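Local atomic coordinates of ATP phosphoribosyltransferase (PDB entry 1O63), a protein that probably catalyses the condensation of ATP with 5-phosphoribose 1-diphosphate, the first step of histidine biosynthesis. Residues Lys21-Ile26 against Val189-Lys194; Val41-Arg46 against Pro51-His56; Gln78-Pro83 against Glu197-Asp202; Val113-Cys118 against Cys125-Leu130; Ser143-Asp148 against Glu162-Ile167. All blocks are in the same frame, centred on the assembly; numbering follows the deposited sequence. Where two conformers were deposited one is given.

Contact 1 of 5, residues Lys21-Ile26 against Val189-Lys194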
# COMPACT_ATOMS: atom_id res chain seq x y z
N LYS A 21 -4.93 21.21 -16.42
CA LYS A 21 -5.69 21.43 -17.66
C LYS A 21 -6.14 22.88 -17.74
O LYS A 21 -5.82 23.57 -18.72
CB LYS A 21 -6.87 20.46 -17.75
CG LYS A 21 -7.65 20.55 -19.05
CD LYS A 21 -9.01 19.87 -18.95
CE LYS A 21 -9.78 20.02 -20.27
NZ LYS A 21 -11.19 19.54 -20.16
N LYS A 22 -6.63 23.46 -16.63
CA LYS A 22 -7.05 24.86 -16.67
C LYS A 22 -5.92 25.87 -16.63
O LYS A 22 -6.17 27.05 -16.92
CB LYS A 22 -8.06 25.20 -15.57
CG LYS A 22 -9.26 24.22 -15.58
CD LYS A 22 -10.17 24.58 -14.43
CE LYS A 22 -11.49 23.84 -14.46
NZ LYS A 22 -12.26 24.14 -13.20
N THR A 23 -4.69 25.49 -16.27
CA THR A 23 -3.58 26.41 -16.32
C THR A 23 -3.01 26.53 -17.74
O THR A 23 -2.30 27.49 -18.03
CB THR A 23 -2.41 26.07 -15.37
OG1 THR A 23 -1.70 24.95 -15.90
CG2 THR A 23 -2.93 25.76 -13.98
N GLY A 24 -3.42 25.65 -18.64
CA GLY A 24 -2.99 25.66 -20.02
C GLY A 24 -2.17 24.46 -20.43
O GLY A 24 -1.81 24.31 -21.61
N VAL A 25 -1.92 23.50 -19.51
CA VAL A 25 -1.11 22.34 -19.90
C VAL A 25 -1.82 21.44 -20.91
O VAL A 25 -2.95 21.04 -20.72
CB VAL A 25 -0.69 21.50 -18.69
CG1 VAL A 25 0.22 20.36 -19.14
CG2 VAL A 25 -0.02 22.33 -17.62
N ILE A 26 -1.10 21.11 -21.99
CA ILE A 26 -1.64 20.22 -23.02
C ILE A 26 -0.68 19.04 -23.18
O ILE A 26 0.52 19.27 -23.36
CB ILE A 26 -1.80 20.93 -24.37
CG1 ILE A 26 -2.94 21.94 -24.34
CG2 ILE A 26 -2.00 19.91 -25.49
CD1 ILE A 26 -2.99 22.92 -25.48
N VAL A 189 8.17 29.97 -9.73
CA VAL A 189 7.36 31.04 -9.19
C VAL A 189 6.22 31.39 -10.12
O VAL A 189 5.08 31.57 -9.69
CB VAL A 189 8.21 32.28 -8.86
CG1 VAL A 189 7.34 33.52 -8.64
CG2 VAL A 189 9.07 32.02 -7.63
N SER A 190 6.53 31.52 -11.41
CA SER A 190 5.55 31.89 -12.42
C SER A 190 4.48 30.82 -12.61
O SER A 190 3.28 31.10 -12.74
CB SER A 190 6.25 32.14 -13.77
OG SER A 190 5.27 32.39 -14.76
N PHE A 191 4.92 29.55 -12.70
CA PHE A 191 3.93 28.47 -12.83
C PHE A 191 3.04 28.45 -11.58
O PHE A 191 1.81 28.36 -11.69
CB PHE A 191 4.64 27.12 -13.04
CG PHE A 191 3.70 25.95 -13.00
CD1 PHE A 191 2.95 25.61 -14.11
CD2 PHE A 191 3.55 25.21 -11.84
CE1 PHE A 191 2.06 24.55 -14.07
CE2 PHE A 191 2.67 24.13 -11.80
CZ PHE A 191 1.94 23.81 -12.91
N LEU A 192 3.61 28.61 -10.40
CA LEU A 192 2.83 28.60 -9.16
C LEU A 192 1.82 29.75 -9.10
O LEU A 192 0.75 29.61 -8.50
CB LEU A 192 3.74 28.62 -7.93
CG LEU A 192 4.64 27.39 -7.76
CD1 LEU A 192 5.54 27.52 -6.55
CD2 LEU A 192 3.78 26.13 -7.67
N GLU A 193 2.15 30.89 -9.71
CA GLU A 193 1.21 32.01 -9.77
C GLU A 193 -0.01 31.65 -10.62
O GLU A 193 -1.12 31.88 -10.17
CB GLU A 193 1.85 33.25 -10.38
CG GLU A 193 2.91 33.94 -9.55
CD GLU A 193 3.27 35.32 -10.07
OE1 GLU A 193 2.35 36.05 -10.49
OE2 GLU A 193 4.47 35.66 -10.08
N LYS A 194 0.21 31.17 -11.84
CA LYS A 194 -0.90 30.75 -12.68
C LYS A 194 -1.75 29.67 -12.01
O LYS A 194 -2.98 29.71 -12.08
CB LYS A 194 -0.38 30.20 -14.01
CG LYS A 194 0.37 31.19 -14.87
CD LYS A 194 0.77 30.56 -16.20
CE LYS A 194 -0.45 30.15 -17.00
NZ LYS A 194 -0.22 30.27 -18.47
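Thr-23 OG1, hydrogen-bonded to the carbonyl oxygen of Leu-20 in its own helix, lies beside the ring of Phe-191, 4.2 Å from CE1. A threonine suits this buried spot: its hydroxyl is satisfied within the last helical turn, while its side chain packs on Leu-195 and Val-198 of helix 185-204. Lys-194 supplies the closest approach. Its chain leaves beside the backbone N and bends at chi3 (62°), laying CE 3.4 Å from Thr-23 O. Lys-194 NZ stands 3.5 Å from the same oxygen. This places an ammonium group by the carboxyl end of helix 13-23, where its charge would probably be favoured by the partial negative charge of the carbonyls. That end is a Schellman motif: Gly-24 has a positive phi of 115°, and its N bonds back to Lys-21 O at 3.2 Å. Only glycine fits comfortably, because a beta carbon at these backbone angles would press on Thr-23 O. The chain can thus turn sharply out of helix 13-23 while that helix stays against the long C-terminal helix. Lys-22 adds a salt bridge to Asp-202, farther along helix 185-204.

Contact 2 of 5, residues Val41-Arg46 against Pro51-His56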
# COMPACT_ATOMS: atom_id res chain seq x y z
N VAL A 41 6.41 17.64 -17.75
CA VAL A 41 6.34 16.17 -17.70
C VAL A 41 5.67 15.81 -16.36
O VAL A 41 6.08 16.34 -15.33
CB VAL A 41 7.73 15.56 -17.75
CG1 VAL A 41 7.73 14.07 -17.39
CG2 VAL A 41 8.36 15.75 -19.12
N CYS A 42 4.64 14.96 -16.42
CA CYS A 42 3.99 14.54 -15.18
C CYS A 42 4.35 13.08 -14.89
O CYS A 42 4.10 12.22 -15.73
CB CYS A 42 2.46 14.65 -15.29
SG CYS A 42 1.85 16.34 -15.24
N PHE A 43 4.90 12.86 -13.70
CA PHE A 43 5.10 11.48 -13.23
C PHE A 43 3.83 11.08 -12.45
O PHE A 43 3.47 11.79 -11.51
CB PHE A 43 6.33 11.43 -12.33
CG PHE A 43 7.62 11.86 -12.99
CD1 PHE A 43 8.46 12.77 -12.35
CD2 PHE A 43 8.02 11.33 -14.19
CE1 PHE A 43 9.66 13.12 -12.96
CE2 PHE A 43 9.22 11.66 -14.80
CZ PHE A 43 10.04 12.60 -14.17
N MSE A 44 3.16 10.02 -12.87
CA MSE A 44 1.91 9.59 -12.21
C MSE A 44 2.24 8.51 -11.19
O MSE A 44 2.73 7.45 -11.57
CB MSE A 44 0.94 9.06 -13.26
CG MSE A 44 0.78 9.97 -14.47
SE MSE A 44 -0.03 11.66 -14.01
CE MSE A 44 -1.55 11.05 -13.03
N VAL A 45 2.19 8.84 -9.90
CA VAL A 45 2.73 7.96 -8.87
C VAL A 45 1.76 7.76 -7.72
O VAL A 45 0.78 8.51 -7.63
CB VAL A 45 4.06 8.52 -8.31
CG1 VAL A 45 5.08 8.73 -9.44
CG2 VAL A 45 3.84 9.84 -7.57
N ARG A 46 2.01 6.75 -6.90
CA ARG A 46 1.15 6.53 -5.72
C ARG A 46 1.34 7.72 -4.78
O ARG A 46 2.45 8.26 -4.66
CB ARG A 46 1.47 5.25 -5.02
CG ARG A 46 1.42 3.95 -5.78
CD ARG A 46 0.11 3.69 -6.47
NE ARG A 46 -1.07 4.03 -5.70
CZ ARG A 46 -2.29 4.07 -6.24
NH1 ARG A 46 -3.35 4.39 -5.50
NH2 ARG A 46 -2.45 3.77 -7.53
N PRO A 51 6.27 12.61 -2.17
CA PRO A 51 7.34 13.28 -1.46
C PRO A 51 8.68 12.61 -1.73
O PRO A 51 9.71 13.30 -1.78
CB PRO A 51 6.96 13.23 0.01
CG PRO A 51 5.76 12.39 0.12
CD PRO A 51 5.17 12.22 -1.26
N THR A 52 8.67 11.30 -1.96
CA THR A 52 9.90 10.57 -2.32
C THR A 52 10.47 11.07 -3.63
O THR A 52 11.68 11.32 -3.76
CB THR A 52 9.57 9.07 -2.44
OG1 THR A 52 9.04 8.61 -1.17
CG2 THR A 52 10.77 8.25 -2.83
N TYR A 53 9.64 11.27 -4.66
CA TYR A 53 10.12 11.80 -5.93
C TYR A 53 10.70 13.19 -5.78
O TYR A 53 11.68 13.55 -6.47
CB TYR A 53 8.98 11.84 -6.99
CG TYR A 53 8.89 10.49 -7.70
CD1 TYR A 53 8.52 9.34 -7.01
CD2 TYR A 53 9.22 10.38 -9.03
CE1 TYR A 53 8.47 8.11 -7.65
CE2 TYR A 53 9.19 9.17 -9.68
CZ TYR A 53 8.82 8.04 -8.98
OH TYR A 53 8.80 6.84 -9.67
N LEU A 54 10.09 14.03 -4.94
CA LEU A 54 10.58 15.38 -4.72
C LEU A 54 11.86 15.41 -3.88
O LEU A 54 12.86 16.06 -4.24
CB LEU A 54 9.51 16.21 -3.99
CG LEU A 54 8.27 16.49 -4.88
CD1 LEU A 54 7.04 16.78 -4.02
CD2 LEU A 54 8.59 17.68 -5.77
N VAL A 55 11.85 14.67 -2.76
CA VAL A 55 13.03 14.68 -1.87
C VAL A 55 14.27 14.22 -2.59
O VAL A 55 15.37 14.77 -2.40
CB VAL A 55 12.79 13.85 -0.61
CG1 VAL A 55 14.04 13.79 0.26
CG2 VAL A 55 11.62 14.41 0.22
N HIS A 56 14.15 13.22 -3.45
CA HIS A 56 15.28 12.72 -4.23
C HIS A 56 15.65 13.66 -5.37
O HIS A 56 16.65 13.42 -6.06
CB HIS A 56 14.96 11.31 -4.78
CG HIS A 56 15.20 10.25 -3.74
ND1 HIS A 56 14.31 10.02 -2.70
CD2 HIS A 56 16.22 9.38 -3.57
CE1 HIS A 56 14.78 9.04 -1.92
NE2 HIS A 56 15.93 8.65 -2.42
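Strand 41-45 and helix 51-55 come closest at Val-45 and Tyr-53, whose CA atoms are 8.8 Å apart, a separation filled by side chains. Val-45 reaches over one face of the Tyr-53 ring. With chi1 at -57°, CG1 stands beside the backbone N and is carried above the ring, 4.0 Å from its centroid and 17° off the normal, a CH-pi contact. The methyl is shifted toward the rim, where Val-45 CG1 lies 3.8 Å from Tyr-53 CZ. Phe-43, two residues earlier on the same side of the strand, brings CD1 to 4.2 Å from Tyr-53 CD2, the two rings meeting obliquely. Without the Tyr-53 ring, as with an alanine here, the Val-45 methyl would probably lose its aromatic platform and Phe-43 its neighbour. The helix belongs to a beta-alpha-beta crossover that carries the chain from strand 40-45 past strand 4-8 to the parallel strand 61-65. Thr-52 O accepts from both His-56 N and His-56 ND1, which approach from opposite faces of the carbonyl plane. Leu-136 and Leu-142 of the second subunit pack on Val-45 and Tyr-53 respectively. Valine and two aromatic rings thus make a buried contact that relies on dispersion and CH-pi attraction, its hold coming from shape and burial rather than from directional bonds.

Contact 3 of 5, residues Gln78-Pro83 against Glu197-Asp202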
# COMPACT_ATOMS: atom_id res chain seq x y z
N GLN A 78 5.50 24.33 0.93
CA GLN A 78 4.12 24.43 0.47
C GLN A 78 3.86 25.89 0.10
O GLN A 78 3.78 26.72 1.02
CB GLN A 78 3.13 24.04 1.59
CG GLN A 78 3.10 22.56 1.91
CD GLN A 78 1.93 22.20 2.84
OE1 GLN A 78 0.77 22.60 2.61
NE2 GLN A 78 2.26 21.45 3.87
N PRO A 79 3.81 26.23 -1.18
CA PRO A 79 3.71 27.61 -1.60
C PRO A 79 2.37 28.22 -1.24
O PRO A 79 2.29 29.41 -0.95
CB PRO A 79 3.93 27.58 -3.11
CG PRO A 79 3.57 26.16 -3.49
CD PRO A 79 4.06 25.34 -2.34
N PHE A 80 1.30 27.42 -1.30
CA PHE A 80 -0.03 27.97 -0.99
C PHE A 80 -1.00 26.89 -0.56
O PHE A 80 -0.72 25.69 -0.64
CB PHE A 80 -0.55 28.79 -2.16
CG PHE A 80 -0.74 28.05 -3.45
CD1 PHE A 80 -1.92 27.37 -3.72
CD2 PHE A 80 0.26 28.04 -4.42
CE1 PHE A 80 -2.11 26.70 -4.91
CE2 PHE A 80 0.08 27.38 -5.61
CZ PHE A 80 -1.09 26.71 -5.87
N PHE A 81 -2.20 27.33 -0.19
CA PHE A 81 -3.27 26.48 0.33
C PHE A 81 -4.31 26.08 -0.69
O PHE A 81 -4.90 26.90 -1.38
CB PHE A 81 -3.95 27.29 1.47
CG PHE A 81 -5.05 26.60 2.21
CD1 PHE A 81 -6.36 26.65 1.76
CD2 PHE A 81 -4.79 25.93 3.40
CE1 PHE A 81 -7.38 26.01 2.45
CE2 PHE A 81 -5.80 25.31 4.09
CZ PHE A 81 -7.10 25.35 3.62
N ILE A 82 -4.64 24.78 -0.78
CA ILE A 82 -5.70 24.33 -1.71
C ILE A 82 -6.94 23.97 -0.90
O ILE A 82 -6.97 22.99 -0.16
CB ILE A 82 -5.21 23.16 -2.56
CG1 ILE A 82 -3.93 23.55 -3.32
CG2 ILE A 82 -6.29 22.70 -3.54
CD1 ILE A 82 -3.25 22.38 -4.02
N PRO A 83 -7.96 24.82 -0.96
CA PRO A 83 -9.14 24.77 -0.16
C PRO A 83 -9.93 23.51 0.05
O PRO A 83 -10.33 23.19 1.20
CB PRO A 83 -10.05 25.85 -0.81
CG PRO A 83 -9.11 26.83 -1.38
CD PRO A 83 -7.90 26.07 -1.81
N GLU A 197 -4.05 30.99 -9.12
CA GLU A 197 -5.20 31.67 -9.71
C GLU A 197 -6.29 30.66 -10.11
O GLU A 197 -7.45 30.79 -9.77
CB GLU A 197 -4.79 32.38 -11.01
CG GLU A 197 -4.40 33.81 -10.90
CD GLU A 197 -4.22 34.54 -12.22
OE1 GLU A 197 -4.25 35.79 -12.20
OE2 GLU A 197 -4.03 33.90 -13.27
N VAL A 198 -5.88 29.67 -10.88
CA VAL A 198 -6.79 28.63 -11.38
C VAL A 198 -7.40 27.87 -10.21
O VAL A 198 -8.62 27.72 -10.07
CB VAL A 198 -6.00 27.67 -12.30
CG1 VAL A 198 -6.73 26.38 -12.56
CG2 VAL A 198 -5.64 28.39 -13.60
N ILE A 199 -6.53 27.41 -9.31
CA ILE A 199 -6.99 26.60 -8.17
C ILE A 199 -7.96 27.33 -7.28
O ILE A 199 -8.96 26.79 -6.79
CB ILE A 199 -5.78 26.07 -7.38
CG1 ILE A 199 -5.12 24.95 -8.21
CG2 ILE A 199 -6.21 25.58 -6.01
CD1 ILE A 199 -3.81 24.45 -7.61
N GLU A 200 -7.67 28.59 -7.00
CA GLU A 200 -8.56 29.41 -6.18
C GLU A 200 -9.95 29.48 -6.79
O GLU A 200 -10.96 29.25 -6.11
CB GLU A 200 -7.96 30.83 -6.07
CG GLU A 200 -8.38 31.55 -4.81
CD GLU A 200 -7.20 32.21 -4.11
OE1 GLU A 200 -6.74 33.26 -4.61
OE2 GLU A 200 -6.73 31.67 -3.09
N HIS A 201 -10.00 29.81 -8.09
CA HIS A 201 -11.29 29.92 -8.76
C HIS A 201 -12.03 28.59 -8.74
O HIS A 201 -13.22 28.55 -8.42
CB HIS A 201 -11.14 30.43 -10.20
CG HIS A 201 -12.47 30.68 -10.84
ND1 HIS A 201 -13.27 31.76 -10.48
CD2 HIS A 201 -13.17 29.99 -11.76
CE1 HIS A 201 -14.39 31.72 -11.18
NE2 HIS A 201 -14.36 30.66 -11.96
N ASP A 202 -11.32 27.49 -8.99
CA ASP A 202 -11.95 26.18 -9.02
C ASP A 202 -12.51 25.76 -7.67
O ASP A 202 -13.63 25.25 -7.60
CB ASP A 202 -10.98 25.09 -9.50
CG ASP A 202 -11.66 23.73 -9.57
OD1 ASP A 202 -12.36 23.48 -10.58
OD2 ASP A 202 -11.52 22.93 -8.62
O HOH W 1 -4.62 30.13 -2.32
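Ile-199 is the side chain by which the C-terminal helix 185-204 settles on the start of strand 81-94, a helix-on-sheet packing in an alpha/beta domain of the periplasmic-binding-protein type. The tight part is wholly apolar. Ile-199 CG2, anti to its own N, meets Ile-82 CG2 at 3.8 Å. The other branch of Ile-199 ends in CD1, which touches the Phe-80 ring in its plane, at the edge, 3.9 Å from CE1 and equally from CZ. With chi1 at 61°, CG of Phe-80 lies between the backbone N and the carbonyl carbon, and the CE1-CZ edge comes to that methyl. Branched isoleucines suit both elements, since each offers two arms to fill the angle between helix and strand, and Tyr-19 of helix 13-23 packs on both of them. The solvent side is looser. There Phe-81 and Glu-200 are exposed, and a water takes the place of direct contact. It donates a bond of 2.7 Å to Glu-200 OE2 and a long, weak one of 3.4 Å to the backbone O of Phe-81.

Contact 4 of 5, residues Val113-Cys118 against Cys125-Leu130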
# COMPACT_ATOMS: atom_id res chain seq x y z
N VAL A 113 0.65 9.01 12.31
CA VAL A 113 -0.53 9.80 12.66
C VAL A 113 -1.18 9.24 13.93
O VAL A 113 -1.51 9.97 14.85
CB VAL A 113 -1.55 9.75 11.51
CG1 VAL A 113 -2.95 10.08 11.98
CG2 VAL A 113 -1.09 10.73 10.42
N THR A 114 -1.40 7.93 13.97
CA THR A 114 -2.05 7.30 15.13
C THR A 114 -1.18 7.46 16.38
O THR A 114 -1.68 7.85 17.44
CB THR A 114 -2.46 5.85 14.96
OG1 THR A 114 -2.85 5.31 16.27
CG2 THR A 114 -1.34 4.95 14.49
N GLN A 115 0.13 7.25 16.25
CA GLN A 115 1.01 7.42 17.41
C GLN A 115 0.94 8.86 17.92
O GLN A 115 0.84 9.09 19.13
CB GLN A 115 2.44 7.03 17.06
CG GLN A 115 3.48 7.47 18.11
CD GLN A 115 3.36 6.64 19.37
OE1 GLN A 115 2.80 5.54 19.34
NE2 GLN A 115 3.88 7.13 20.49
N ARG A 116 0.93 9.84 17.00
CA ARG A 116 0.83 11.24 17.41
C ARG A 116 -0.48 11.51 18.14
O ARG A 116 -0.55 12.32 19.08
CB ARG A 116 0.95 12.15 16.19
CG ARG A 116 1.22 13.61 16.48
CD ARG A 116 1.52 14.41 15.20
NE ARG A 116 2.70 13.87 14.55
CZ ARG A 116 2.77 13.28 13.37
NH1 ARG A 116 1.68 13.17 12.61
NH2 ARG A 116 3.95 12.82 12.95
N TYR A 117 -1.56 10.89 17.67
CA TYR A 117 -2.86 11.03 18.30
C TYR A 117 -2.82 10.48 19.71
O TYR A 117 -3.05 11.23 20.68
CB TYR A 117 -3.96 10.40 17.43
CG TYR A 117 -5.34 10.56 18.06
CD1 TYR A 117 -5.93 9.50 18.72
CD2 TYR A 117 -5.96 11.81 18.06
CE1 TYR A 117 -7.17 9.66 19.34
CE2 TYR A 117 -7.19 11.98 18.66
CZ TYR A 117 -7.79 10.89 19.29
OH TYR A 117 -9.03 11.04 19.89
N CYS A 118 -2.33 9.26 19.89
CA CYS A 118 -2.21 8.67 21.22
C CYS A 118 -1.41 9.57 22.19
O CYS A 118 -1.91 9.90 23.28
CB CYS A 118 -1.63 7.28 21.17
SG CYS A 118 -2.68 6.05 20.29
N CYS A 125 -0.86 2.89 23.58
CA CYS A 125 -1.50 2.25 22.43
C CYS A 125 -0.69 1.12 21.86
O CYS A 125 0.55 1.16 21.78
CB CYS A 125 -1.73 3.34 21.35
SG CYS A 125 -2.92 4.62 21.77
N ARG A 126 -1.35 0.09 21.40
CA ARG A 126 -0.73 -1.04 20.70
C ARG A 126 -1.15 -0.88 19.22
O ARG A 126 -2.31 -1.16 18.90
CB ARG A 126 -1.27 -2.33 21.29
CG ARG A 126 -0.49 -3.59 21.02
CD ARG A 126 0.83 -3.63 21.78
NE ARG A 126 1.11 -4.93 22.33
CZ ARG A 126 1.15 -6.10 21.70
NH1 ARG A 126 1.41 -7.21 22.40
NH2 ARG A 126 0.92 -6.21 20.41
N ILE A 127 -0.28 -0.28 18.41
CA ILE A 127 -0.68 0.08 17.04
C ILE A 127 -0.45 -1.02 16.03
O ILE A 127 0.67 -1.45 15.79
CB ILE A 127 0.04 1.35 16.56
CG1 ILE A 127 -0.23 2.52 17.50
CG2 ILE A 127 -0.39 1.71 15.13
CD1 ILE A 127 0.61 3.75 17.19
N ILE A 128 -1.52 -1.40 15.33
CA ILE A 128 -1.43 -2.48 14.34
C ILE A 128 -1.57 -1.97 12.91
O ILE A 128 -2.67 -1.65 12.46
CB ILE A 128 -2.54 -3.52 14.63
CG1 ILE A 128 -2.36 -4.03 16.08
CG2 ILE A 128 -2.44 -4.65 13.63
CD1 ILE A 128 -3.46 -4.93 16.57
N PRO A 129 -0.48 -1.93 12.16
CA PRO A 129 -0.46 -1.45 10.81
C PRO A 129 -1.15 -2.39 9.83
O PRO A 129 -0.88 -3.59 9.84
CB PRO A 129 1.02 -1.37 10.42
CG PRO A 129 1.77 -1.49 11.68
CD PRO A 129 0.90 -2.28 12.63
N LEU A 130 -2.02 -1.84 9.00
CA LEU A 130 -2.75 -2.62 7.99
C LEU A 130 -2.59 -1.90 6.65
O LEU A 130 -2.38 -0.66 6.65
CB LEU A 130 -4.23 -2.69 8.34
CG LEU A 130 -4.62 -3.56 9.54
CD1 LEU A 130 -6.13 -3.56 9.77
CD2 LEU A 130 -4.12 -4.99 9.33
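Ile-127 points its side chain at the helix and sets CD1 against Gln-115, 3.8 Å from CB and 3.6 Å from OE1. Gln-115 crosses it at about a right angle, its chain bent at chi2 (71°); NE2 is hydrogen-bonded to Glu-119 OE2, which fixes the turn of the amide, so that CB and OE1 both lie against the isoleucine methyl. Thr-114 reaches toward Ile-127 tip to tip, its CG2 near both CG2 and CD1, although it was modelled in two conformers and the closeness of the methyls is doubtful. The two segments belong to a beta-alpha-beta unit in which helix 111-121 links the neighbouring parallel strands 104-108 and 125-129. Accordingly helix and second strand run nearly antiparallel, at 166°, with axes 9.7 Å apart. Were Ile-127 cut back to an alanine, a gap is likely to open between strand and helix at Thr-114 and Gln-115, weakening the apolar half of this seam. At the other end the link is covalent: Cys-118 SG and Cys-125 SG form a disulfide of 2.1 Å with chi3 of -100°. In both cysteines SG sits beside the backbone N, and the bond closes the short connection between helix and strand, next to Ile-106. On the strand's far face, away from the helix, Ile-128 packs against His-56 of the second subunit.

Contact 5 of 5, residues Ser143-Asp148 against Glu162-Ile167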
# COMPACT_ATOMS: atom_id res chain seq x y z
N SER A 143 -8.54 -5.37 16.66
CA SER A 143 -8.30 -4.12 17.38
C SER A 143 -9.55 -3.67 18.11
O SER A 143 -10.65 -4.17 17.83
CB SER A 143 -7.82 -3.01 16.42
OG SER A 143 -8.88 -2.49 15.64
N ASP A 144 -9.34 -2.73 19.02
CA ASP A 144 -10.45 -2.13 19.74
C ASP A 144 -11.01 -0.99 18.90
O ASP A 144 -12.20 -0.71 18.85
CB ASP A 144 -9.94 -1.63 21.10
CG ASP A 144 -9.48 -2.77 22.01
OD1 ASP A 144 -10.35 -3.54 22.43
OD2 ASP A 144 -8.28 -2.88 22.32
N LEU A 145 -10.08 -0.25 18.27
CA LEU A 145 -10.36 0.97 17.58
C LEU A 145 -9.57 1.04 16.26
O LEU A 145 -8.65 0.28 16.05
CB LEU A 145 -9.90 2.22 18.39
CG LEU A 145 -10.42 2.40 19.81
CD1 LEU A 145 -9.58 3.40 20.60
CD2 LEU A 145 -11.88 2.82 19.84
N ILE A 146 -10.01 1.95 15.39
CA ILE A 146 -9.23 2.19 14.18
C ILE A 146 -8.99 3.70 14.02
O ILE A 146 -9.71 4.48 14.64
CB ILE A 146 -9.89 1.69 12.89
CG1 ILE A 146 -11.18 2.46 12.65
CG2 ILE A 146 -10.08 0.16 12.94
CD1 ILE A 146 -11.93 2.13 11.39
N VAL A 147 -7.95 4.03 13.26
CA VAL A 147 -7.74 5.43 12.85
C VAL A 147 -7.72 5.36 11.32
O VAL A 147 -6.88 4.64 10.78
CB VAL A 147 -6.46 6.05 13.40
CG1 VAL A 147 -6.10 7.32 12.63
CG2 VAL A 147 -6.55 6.34 14.89
N ASP A 148 -8.72 5.94 10.67
CA ASP A 148 -8.81 5.77 9.21
C ASP A 148 -9.52 6.95 8.57
O ASP A 148 -10.11 7.80 9.25
CB ASP A 148 -9.55 4.47 8.87
CG ASP A 148 -9.27 3.95 7.48
OD1 ASP A 148 -8.37 4.48 6.79
OD2 ASP A 148 -9.94 2.98 7.05
N GLU A 162 -18.62 3.65 14.89
CA GLU A 162 -19.02 5.04 15.13
C GLU A 162 -17.77 5.93 15.10
O GLU A 162 -16.71 5.49 15.56
CB GLU A 162 -19.67 5.15 16.51
CG GLU A 162 -19.54 6.45 17.23
CD GLU A 162 -20.27 6.59 18.54
OE1 GLU A 162 -20.16 5.71 19.43
OE2 GLU A 162 -20.97 7.62 18.72
N ILE A 163 -17.95 7.18 14.72
CA ILE A 163 -16.85 8.14 14.74
C ILE A 163 -16.68 8.70 16.15
O ILE A 163 -17.54 9.39 16.69
CB ILE A 163 -17.08 9.29 13.74
CG1 ILE A 163 -16.98 8.78 12.31
CG2 ILE A 163 -16.07 10.40 14.01
CD1 ILE A 163 -17.44 9.79 11.25
N LEU A 164 -15.56 8.35 16.79
CA LEU A 164 -15.32 8.78 18.16
C LEU A 164 -14.60 10.12 18.24
O LEU A 164 -14.64 10.76 19.30
CB LEU A 164 -14.49 7.73 18.91
CG LEU A 164 -14.98 6.28 18.72
CD1 LEU A 164 -14.11 5.32 19.52
CD2 LEU A 164 -16.43 6.14 19.12
N ASP A 165 -13.88 10.51 17.17
CA ASP A 165 -13.15 11.77 17.20
C ASP A 165 -12.66 12.11 15.77
O ASP A 165 -12.26 11.24 15.00
CB ASP A 165 -11.95 11.69 18.14
CG ASP A 165 -11.41 13.01 18.64
OD1 ASP A 165 -12.08 14.06 18.48
OD2 ASP A 165 -10.30 13.03 19.25
N GLU A 166 -12.64 13.41 15.51
CA GLU A 166 -12.15 13.90 14.21
C GLU A 166 -10.69 14.29 14.39
O GLU A 166 -10.39 15.11 15.27
CB GLU A 166 -12.99 15.11 13.80
CG GLU A 166 -14.49 14.87 13.76
CD GLU A 166 -14.95 14.38 12.39
OE1 GLU A 166 -16.10 13.91 12.27
OE2 GLU A 166 -14.15 14.47 11.44
N ILE A 167 -9.75 13.65 13.70
CA ILE A 167 -8.33 13.98 14.00
C ILE A 167 -7.85 15.14 13.14
O ILE A 167 -7.06 15.96 13.56
CB ILE A 167 -7.44 12.75 13.84
CG1 ILE A 167 -7.94 11.62 14.76
CG2 ILE A 167 -5.99 13.11 14.17
CD1 ILE A 167 -7.25 10.30 14.57
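Chi1 of -56° in Leu-145 and -46° in Leu-164 sets each CG beside its own backbone N; chi2 of -179° in Leu-164 then extends CD1 away from its backbone, and this methyl meets CD2, the side branch of Leu-145. Leu-145 CD2 and Leu-164 CD1 are 3.4 Å apart, tighter than usual for carbons, with the side chains crossing at about a right angle. A second pair repeats this crossing: Ile-167 CD1 lies 3.7 Å from Val-147 CG1 and 4.0 Å from Val-147 CG2, so one long isoleucine arm meets both branches of the short valine. Such reach is needed because the backbones are not sheet neighbours; the CA atoms of Val-147 and Ile-167 are still 8.6 Å apart. Leu-164 and Asp-165 both face Leu-91 in a classic beta bulge. Before the first strand, Ser-143 OG donates to Leu-145 O at 2.8 Å, from above the carbonyl plane. Strand 81-94 runs between strands 145-150 and 161-176, antiparallel to each, while Tyr-117 of helix 111-121 packs on Ile-167.

From the N terminus, contact 1 opens at 21-26, where helix 13-23 ends, and closes only at 189-194. Within that large loop contact 2 ties a strand to the helix that follows it after four residues. Contact 3 opens at 78-83 and closes at 197-202, beyond the end of contact 1, so the two cross; their centres are about 11 Å apart, and together they bind helix 185-204 to helix 13-23 and strand 81-94. Contacts 4 and 5 follow in series, nested inside both. They touch each other on the far side of the chain, about 39 Å centre to centre from contact 1, while strands 81-94 and 161-176 connect the two regions.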